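Local coordinates for protein cocosin 1 acidic chain (Cocos nucifera, PDB 5WPW) that serves as a seed storage protein, a hexameric 11S globulin that acts as a nutrient reservoir in coconut and is a potential food allergen, at residues L62-Q67 with G113-V118; Q252-P257 with M286-V291. The protein carries 2 engineered substitutions. All blocks are in the same frame, centred on the assembly; numbering follows the deposited sequence.

Interaction 1 (L62-Q67 with G113-V118); sequences LVYIVQ and GDVLAV
Val63 and Leu116 face each other as a hydrogen-bonded antiparallel pair. Val63 N gives to Leu116 O at 2.7 Å, and Leu116 N gives back to Val63 O at 2.8 Å. Further along, Ile65 N reaches Asp114 O at 2.9 Å, nearly straight at 176° at the hydrogen. Gly113 N closes the run with a bond to Ile65 O. Gly113 has a positive phi of 87°, where a side chain would press on the carbonyl oxygen of the residue before.

Weaker CA-H...O contacts fill in between. Val115 CA lies 3.2 Å from Val63 O, which therefore takes both a C-H and an N-H.

Side-chain packing follows on both faces. On one, Leu62 CD2 rests on Ala117 CB at 3.7 Å. Tyr64 has CG anti to the backbone N (chi1 -180°), which carries the ring toward Gly113; its hydroxyl end lies beside that glycine, with OH 3.6 Å from Gly113 CA. Val115 CG2 meets the ring at its edge, in plane, 3.9 Å from Tyr64 CD1. On the other face, Ile65 CD1 touches Leu116 CD1 at 3.7 Å.

The carboxylate of Asp114 is held from outside the pair: OD2 accepts from Gln111 N and OD1 from Asn253 ND2.

This is buried pairing within the N-terminal cupin beta-barrel. Strand 134-140 borders 61-67 on its other side, where Val66 and Gln67 form a classic beta bulge opposite Val135. Strand 251-253 borders 114-118, and helix 281-284 packs on Leu62 and Ala117.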
ATOM      1  N   LEU A  62      -2.202  -2.419  24.397  1.00 22.13           N
ATOM      2  CA  LEU A  62      -0.785  -2.483  24.703  1.00 25.25           C
ATOM      3  C   LEU A  62      -0.668  -2.714  26.199  1.00 20.96           C
ATOM      4  O   LEU A  62      -1.388  -2.071  26.970  1.00 23.33           O
ATOM      5  CB  LEU A  62      -0.043  -1.185  24.358  1.00 25.75           C
ATOM      6  CG  LEU A  62       0.062  -0.798  22.889  1.00 19.21           C
ATOM      7  CD1 LEU A  62       1.094   0.312  22.764  1.00 20.87           C
ATOM      8  CD2 LEU A  62       0.438  -2.007  22.056  1.00 21.73           C
ATOM      9  N   VAL A  63       0.163  -3.681  26.581  1.00 23.69           N
ATOM     10  CA  VAL A  63       0.476  -3.982  27.977  1.00 23.30           C
ATOM     11  C   VAL A  63       1.903  -3.534  28.248  1.00 23.22           C
ATOM     12  O   VAL A  63       2.814  -3.876  27.486  1.00 30.60           O
ATOM     13  CB  VAL A  63       0.315  -5.482  28.275  1.00 26.78           C
ATOM     14  CG1 VAL A  63       0.543  -5.742  29.766  1.00 27.33           C
ATOM     15  CG2 VAL A  63      -1.054  -5.973  27.813  1.00 25.85           C
ATOM     16  N   TYR A  64       2.114  -2.770  29.313  1.00 21.18           N
ATOM     17  CA  TYR A  64       3.470  -2.449  29.742  1.00 23.47           C
ATOM     18  C   TYR A  64       3.784  -3.205  31.027  1.00 24.30           C
ATOM     19  O   TYR A  64       3.044  -3.080  32.005  1.00 27.54           O
ATOM     20  CB  TYR A  64       3.666  -0.946  29.976  1.00 24.52           C
ATOM     21  CG  TYR A  64       5.080  -0.591  30.416  1.00 26.76           C
ATOM     22  CD1 TYR A  64       6.157  -0.672  29.528  1.00 28.17           C
ATOM     23  CD2 TYR A  64       5.337  -0.167  31.711  1.00 30.78           C
ATOM     24  CE1 TYR A  64       7.455  -0.347  29.934  1.00 27.78           C
ATOM     25  CE2 TYR A  64       6.620   0.157  32.123  1.00 30.36           C
ATOM     26  CZ  TYR A  64       7.669   0.060  31.235  1.00 29.80           C
ATOM     27  OH  TYR A  64       8.934   0.384  31.654  1.00 31.56           O
ATOM     28  N   ILE A  65       4.885  -3.958  31.024  1.00 23.00           N
ATOM     29  CA  ILE A  65       5.341  -4.703  32.206  1.00 26.32           C
ATOM     30  C   ILE A  65       6.135  -3.728  33.080  1.00 26.08           C
ATOM     31  O   ILE A  65       7.299  -3.438  32.804  1.00 26.75           O
ATOM     32  CB  ILE A  65       6.173  -5.930  31.833  1.00 25.72           C
ATOM     33  CG1 ILE A  65       5.451  -6.823  30.818  1.00 24.55           C
ATOM     34  CG2 ILE A  65       6.519  -6.785  33.113  1.00 24.50           C
ATOM     35  CD1 ILE A  65       4.146  -7.250  31.272  1.00 23.61           C
ATOM     36  N   VAL A  66       5.477  -3.195  34.116  1.00 27.25           N
ATOM     37  CA  VAL A  66       6.128  -2.332  35.099  1.00 23.92           C
ATOM     38  C   VAL A  66       7.141  -3.116  35.929  1.00 33.87           C
ATOM     39  O   VAL A  66       8.206  -2.599  36.294  1.00 30.48           O
ATOM     40  CB  VAL A  66       5.060  -1.678  35.997  1.00 27.14           C
ATOM     41  CG1 VAL A  66       5.718  -0.839  37.116  1.00 31.41           C
ATOM     42  CG2 VAL A  66       4.117  -0.783  35.180  1.00 28.61           C
ATOM     43  N   GLN A  67       6.829  -4.368  36.250  1.00 27.29           N
ATOM     44  CA  GLN A  67       7.643  -5.131  37.180  1.00 30.43           C
ATOM     45  C   GLN A  67       7.451  -6.613  36.900  1.00 34.35           C
ATOM     46  O   GLN A  67       6.355  -7.025  36.520  1.00 33.12           O
ATOM     47  CB  GLN A  67       7.223  -4.784  38.615  1.00 29.70           C
ATOM     48  CG  GLN A  67       8.064  -5.404  39.727  1.00 41.08           C
ATOM     49  CD  GLN A  67       7.393  -5.210  41.078  1.00 40.54           C
ATOM     50  OE1 GLN A  67       7.549  -4.168  41.713  1.00 42.84           O
ATOM     51  NE2 GLN A  67       6.618  -6.196  41.502  1.00 39.23           N
ATOM     52  N   GLY A 113       9.930  -3.729  31.600  1.00 31.92           N
ATOM     53  CA  GLY A 113      10.135  -2.853  30.473  1.00 28.87           C
ATOM     54  C   GLY A 113       9.560  -3.341  29.157  1.00 28.43           C
ATOM     55  O   GLY A 113       9.615  -2.602  28.164  1.00 28.11           O
ATOM     56  N   ASP A 114       9.033  -4.560  29.103  1.00 28.68           N
ATOM     57  CA  ASP A 114       8.473  -5.050  27.858  1.00 27.27           C
ATOM     58  C   ASP A 114       7.132  -4.389  27.571  1.00 25.82           C
ATOM     59  O   ASP A 114       6.342  -4.118  28.470  1.00 25.03           O
ATOM     60  CB  ASP A 114       8.280  -6.560  27.905  1.00 27.25           C
ATOM     61  CG  ASP A 114       9.543  -7.319  27.614  1.00 31.26           C
ATOM     62  OD1 ASP A 114      10.536  -6.730  27.165  1.00 30.51           O
ATOM     63  OD2 ASP A 114       9.527  -8.538  27.815  1.00 35.49           O
ATOM     64  N   VAL A 115       6.870  -4.161  26.290  1.00 27.43           N
ATOM     65  CA  VAL A 115       5.550  -3.790  25.799  1.00 27.13           C
ATOM     66  C   VAL A 115       5.032  -4.964  24.992  1.00 23.71           C
ATOM     67  O   VAL A 115       5.740  -5.468  24.110  1.00 24.68           O
ATOM     68  CB  VAL A 115       5.574  -2.526  24.922  1.00 23.98           C
ATOM     69  CG1 VAL A 115       4.204  -2.324  24.373  1.00 20.79           C
ATOM     70  CG2 VAL A 115       5.986  -1.318  25.735  1.00 29.08           C
ATOM     71  N   LEU A 116       3.824  -5.417  25.316  1.00 23.68           N
ATOM     72  CA  LEU A 116       3.144  -6.480  24.584  1.00 26.37           C
ATOM     73  C   LEU A 116       1.921  -5.908  23.883  1.00 22.49           C
ATOM     74  O   LEU A 116       1.164  -5.139  24.482  1.00 23.70           O
ATOM     75  CB  LEU A 116       2.705  -7.596  25.528  1.00 25.27           C
ATOM     76  CG  LEU A 116       3.869  -8.290  26.214  1.00 27.63           C
ATOM     77  CD1 LEU A 116       3.717  -8.238  27.726  1.00 31.15           C
ATOM     78  CD2 LEU A 116       3.912  -9.708  25.704  1.00 35.29           C
ATOM     79  N   ALA A 117       1.733  -6.290  22.619  1.00 22.53           N
ATOM     80  CA  ALA A 117       0.592  -5.858  21.804  1.00 25.50           C
ATOM     81  C   ALA A 117      -0.315  -7.059  21.559  1.00 21.87           C
ATOM     82  O   ALA A 117       0.118  -8.056  20.964  1.00 25.52           O
ATOM     83  CB  ALA A 117       1.042  -5.269  20.472  1.00 25.04           C
ATOM     84  N   VAL A 118      -1.563  -6.959  22.007  1.00 22.71           N
ATOM     85  CA  VAL A 118      -2.563  -8.010  21.830  1.00 23.88           C
ATOM     86  C   VAL A 118      -3.709  -7.538  20.935  1.00 22.18           C
ATOM     87  O   VAL A 118      -4.538  -6.744  21.387  1.00 20.97           O
ATOM     88  CB  VAL A 118      -3.098  -8.450  23.204  1.00 22.48           C
ATOM     89  CG1 VAL A 118      -4.120  -9.542  23.048  1.00 27.23           C
ATOM     90  CG2 VAL A 118      -1.961  -8.905  24.091  1.00 29.93           C
TER

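Interaction 2 (Q252-P257 with M286-V291); sequences QNIGDP and MSAERV
Ile254 and Arg290 carry most of this contact. Ile254 CD1 packs on Arg290 CB at 3.7 Å and on the backbone beside it, 3.9 Å from Arg290 N. Its CG1 stands between the backbone N and the carbonyl carbon (chi1 62°), and the extended second torsion sends the methyl on to the strand. The same methyl just reaches Ala288 CB, at 4.4 Å. The backbone joins in: Ile254 O lies 3.5 Å from Arg290 CB.

Arg290 starts out over Ile254, then bends at chi2 (58°). Its head meets a water at the guanidinium edge, in plane. Arg290 NE gives to this water at 2.9 Å, and the water gives to Gly255 O at 3.0 Å. No direct hydrogen bond joins the two segments, so this water is their polar link. The far side of the head is fixed by other partners, with NH1 bonded to Thr314 OG1 and Leu360 O.

The turn that presents Ile254 and Gly255 is an Asx motif. Asn253 OD1 accepts from Asp256 N at 3.0 Å, and weakly from Gly255 N.

Strand 287-293 belongs to the C-terminal cupin sheet, between strands 268-273 and 357-364. Leu273 also packs on Ile254. Tyr64, from strand 61-67 of the N-terminal cupin sheet, touches both Ile254 and Arg290. The contact thus lies where the two cupin sheets meet.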
ATOM      1  N   GLN A 252       8.115  -5.996  22.594  1.00 29.71           N
ATOM      2  CA  GLN A 252       9.332  -5.212  22.410  1.00 30.76           C
ATOM      3  C   GLN A 252       9.672  -4.514  23.714  1.00 28.28           C
ATOM      4  O   GLN A 252       8.797  -3.928  24.357  1.00 26.52           O
ATOM      5  CB  GLN A 252       9.172  -4.179  21.290  1.00 30.42           C
ATOM      6  CG  GLN A 252      10.292  -3.160  21.282  1.00 31.68           C
ATOM      7  CD  GLN A 252      11.249  -3.353  20.138  1.00 37.08           C
ATOM      8  OE1 GLN A 252      11.236  -4.382  19.469  1.00 40.08           O
ATOM      9  NE2 GLN A 252      12.081  -2.343  19.889  1.00 38.92           N
ATOM     10  N   ASN A 253      10.939  -4.581  24.103  1.00 26.68           N
ATOM     11  CA  ASN A 253      11.376  -3.947  25.332  1.00 31.14           C
ATOM     12  C   ASN A 253      11.706  -2.477  25.075  1.00 29.80           C
ATOM     13  O   ASN A 253      12.431  -2.155  24.133  1.00 32.37           O
ATOM     14  CB  ASN A 253      12.579  -4.695  25.901  1.00 33.78           C
ATOM     15  CG  ASN A 253      13.095  -4.065  27.163  1.00 34.07           C
ATOM     16  OD1 ASN A 253      13.936  -3.181  27.108  1.00 38.38           O
ATOM     17  ND2 ASN A 253      12.573  -4.485  28.302  1.00 33.26           N
ATOM     18  N   ILE A 254      11.138  -1.583  25.884  1.00 30.12           N
ATOM     19  CA  ILE A 254      11.465  -0.167  25.805  1.00 27.32           C
ATOM     20  C   ILE A 254      12.080   0.366  27.087  1.00 34.23           C
ATOM     21  O   ILE A 254      12.334   1.574  27.177  1.00 27.11           O
ATOM     22  CB  ILE A 254      10.241   0.685  25.421  1.00 29.12           C
ATOM     23  CG1 ILE A 254       9.145   0.548  26.483  1.00 25.69           C
ATOM     24  CG2 ILE A 254       9.761   0.297  24.021  1.00 31.35           C
ATOM     25  CD1 ILE A 254       8.095   1.640  26.407  1.00 33.54           C
ATOM     26  N   GLY A 255      12.327  -0.489  28.079  1.00 28.41           N
ATOM     27  CA  GLY A 255      12.812  -0.000  29.359  1.00 31.35           C
ATOM     28  C   GLY A 255      14.321   0.051  29.428  1.00 32.88           C
ATOM     29  O   GLY A 255      14.891   0.816  30.214  1.00 36.46           O
ATOM     30  N   ASP A 256      14.960  -0.774  28.613  1.00 30.99           N
ATOM     31  CA  ASP A 256      16.408  -0.918  28.583  1.00 32.18           C
ATOM     32  C   ASP A 256      17.049   0.411  28.221  1.00 34.07           C
ATOM     33  O   ASP A 256      16.797   0.930  27.125  1.00 33.97           O
ATOM     34  CB  ASP A 256      16.827  -1.993  27.571  1.00 34.94           C
ATOM     35  CG  ASP A 256      18.350  -2.195  27.500  1.00 42.25           C
ATOM     36  OD1 ASP A 256      19.117  -1.449  28.149  1.00 43.24           O
ATOM     37  OD2 ASP A 256      18.799  -3.112  26.774  1.00 46.92           O
ATOM     38  N   PRO A 257      17.912   0.958  29.072  1.00 32.87           N
ATOM     39  CA  PRO A 257      18.557   2.239  28.744  1.00 33.09           C
ATOM     40  C   PRO A 257      19.287   2.223  27.427  1.00 32.65           C
ATOM     41  O   PRO A 257      19.302   3.244  26.724  1.00 33.35           O
ATOM     42  CB  PRO A 257      19.539   2.438  29.910  1.00 34.17           C
ATOM     43  CG  PRO A 257      18.928   1.675  31.034  1.00 35.48           C
ATOM     44  CD  PRO A 257      18.316   0.461  30.396  1.00 32.09           C
ATOM     45  N   MET A 286      -1.448   1.981  17.826  1.00 19.55           N
ATOM     46  CA  MET A 286      -1.044   2.579  19.093  1.00 22.22           C
ATOM     47  C   MET A 286       0.473   2.584  19.148  1.00 23.39           C
ATOM     48  O   MET A 286       1.142   1.791  18.485  1.00 23.79           O
ATOM     49  CB  MET A 286      -1.626   1.840  20.317  1.00 25.53           C
ATOM     50  CG  MET A 286      -2.975   2.454  20.789  1.00 29.66           C
ATOM     51  SD  MET A 286      -3.645   1.712  22.305  1.00 45.72           S
ATOM     52  CE  MET A 286      -3.864   0.083  21.637  1.00 15.23           C
ATOM     53  N   SER A 287       1.011   3.524  19.922  1.00 23.89           N
ATOM     54  CA  SER A 287       2.443   3.719  20.070  1.00 22.93           C
ATOM     55  C   SER A 287       2.730   3.805  21.567  1.00 23.28           C
ATOM     56  O   SER A 287       1.819   3.971  22.383  1.00 24.84           O
ATOM     57  CB  SER A 287       2.907   5.003  19.352  1.00 19.33           C
ATOM     58  OG  SER A 287       2.461   5.046  18.001  1.00 30.46           O
ATOM     59  N   ALA A 288       3.998   3.717  21.932  1.00 22.06           N
ATOM     60  CA  ALA A 288       4.368   3.873  23.336  1.00 23.92           C
ATOM     61  C   ALA A 288       5.658   4.670  23.429  1.00 24.70           C
ATOM     62  O   ALA A 288       6.396   4.830  22.452  1.00 23.60           O
ATOM     63  CB  ALA A 288       4.530   2.505  24.036  1.00 30.19           C
ATOM     64  N   GLU A 289       5.931   5.151  24.638  1.00 24.11           N
ATOM     65  CA  GLU A 289       7.104   5.970  24.901  1.00 28.16           C
ATOM     66  C   GLU A 289       7.522   5.729  26.348  1.00 28.08           C
ATOM     67  O   GLU A 289       6.673   5.735  27.234  1.00 27.85           O
ATOM     68  CB  GLU A 289       6.776   7.442  24.662  1.00 29.06           C
ATOM     69  CG  GLU A 289       7.902   8.390  24.883  1.00 35.47           C
ATOM     70  CD  GLU A 289       7.616   9.774  24.327  1.00 34.12           C
ATOM     71  OE1 GLU A 289       6.844  10.546  24.958  1.00 40.31           O
ATOM     72  OE2 GLU A 289       8.153  10.073  23.249  1.00 33.78           O
ATOM     73  N   ARG A 290       8.803   5.495  26.576  1.00 25.52           N
ATOM     74  CA  ARG A 290       9.369   5.416  27.925  1.00 22.69           C
ATOM     75  C   ARG A 290      10.224   6.663  28.136  1.00 25.66           C
ATOM     76  O   ARG A 290      11.151   6.900  27.360  1.00 25.65           O
ATOM     77  CB  ARG A 290      10.178   4.131  28.087  1.00 28.56           C
ATOM     78  CG  ARG A 290      11.059   4.088  29.335  1.00 35.23           C
ATOM     79  CD  ARG A 290      10.226   4.263  30.577  1.00 33.73           C
ATOM     80  NE  ARG A 290      10.816   3.606  31.746  1.00 31.02           N
ATOM     81  CZ  ARG A 290      10.266   3.630  32.952  1.00 34.65           C
ATOM     82  NH1 ARG A 290       9.125   4.281  33.142  1.00 31.64           N
ATOM     83  NH2 ARG A 290      10.854   3.008  33.967  1.00 37.82           N
ATOM     84  N   VAL A 291       9.840   7.500  29.103  1.00 27.13           N
ATOM     85  CA  VAL A 291      10.545   8.733  29.447  1.00 26.35           C
ATOM     86  C   VAL A 291      11.165   8.550  30.826  1.00 29.89           C
ATOM     87  O   VAL A 291      10.464   8.219  31.785  1.00 25.20           O
ATOM     88  CB  VAL A 291       9.611   9.954  29.432  1.00 33.28           C
ATOM     89  CG1 VAL A 291      10.358  11.225  29.788  1.00 28.71           C
ATOM     90  CG2 VAL A 291       8.935  10.095  28.073  1.00 29.70           C
TER
HETATM   91  O   HOH W   1      13.201   2.167  32.358  1.00 35.85           O

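How the interactions relate
The two contacts are about 9 Å apart, centre to centre, and both reach the same sheet, in which strands 114-118 and 251-253 are neighbours. Interaction 1 is fully buried and rests on direct backbone hydrogen bonds between neighbouring strands. Interaction 2 is smaller and only partly buried; it joins a turn to a strand of the other cupin sheet by apolar packing and a bridging water. Strand 251-253 connects them. It extends the sheet of interaction 1, with Val115 N 2.7 Å from Gln252 O, a probable hydrogen bond, and then leads into the turn of interaction 2. Val115 CG2 also packs on Ile254 CD1, the methyl that meets Arg290 in interaction 2.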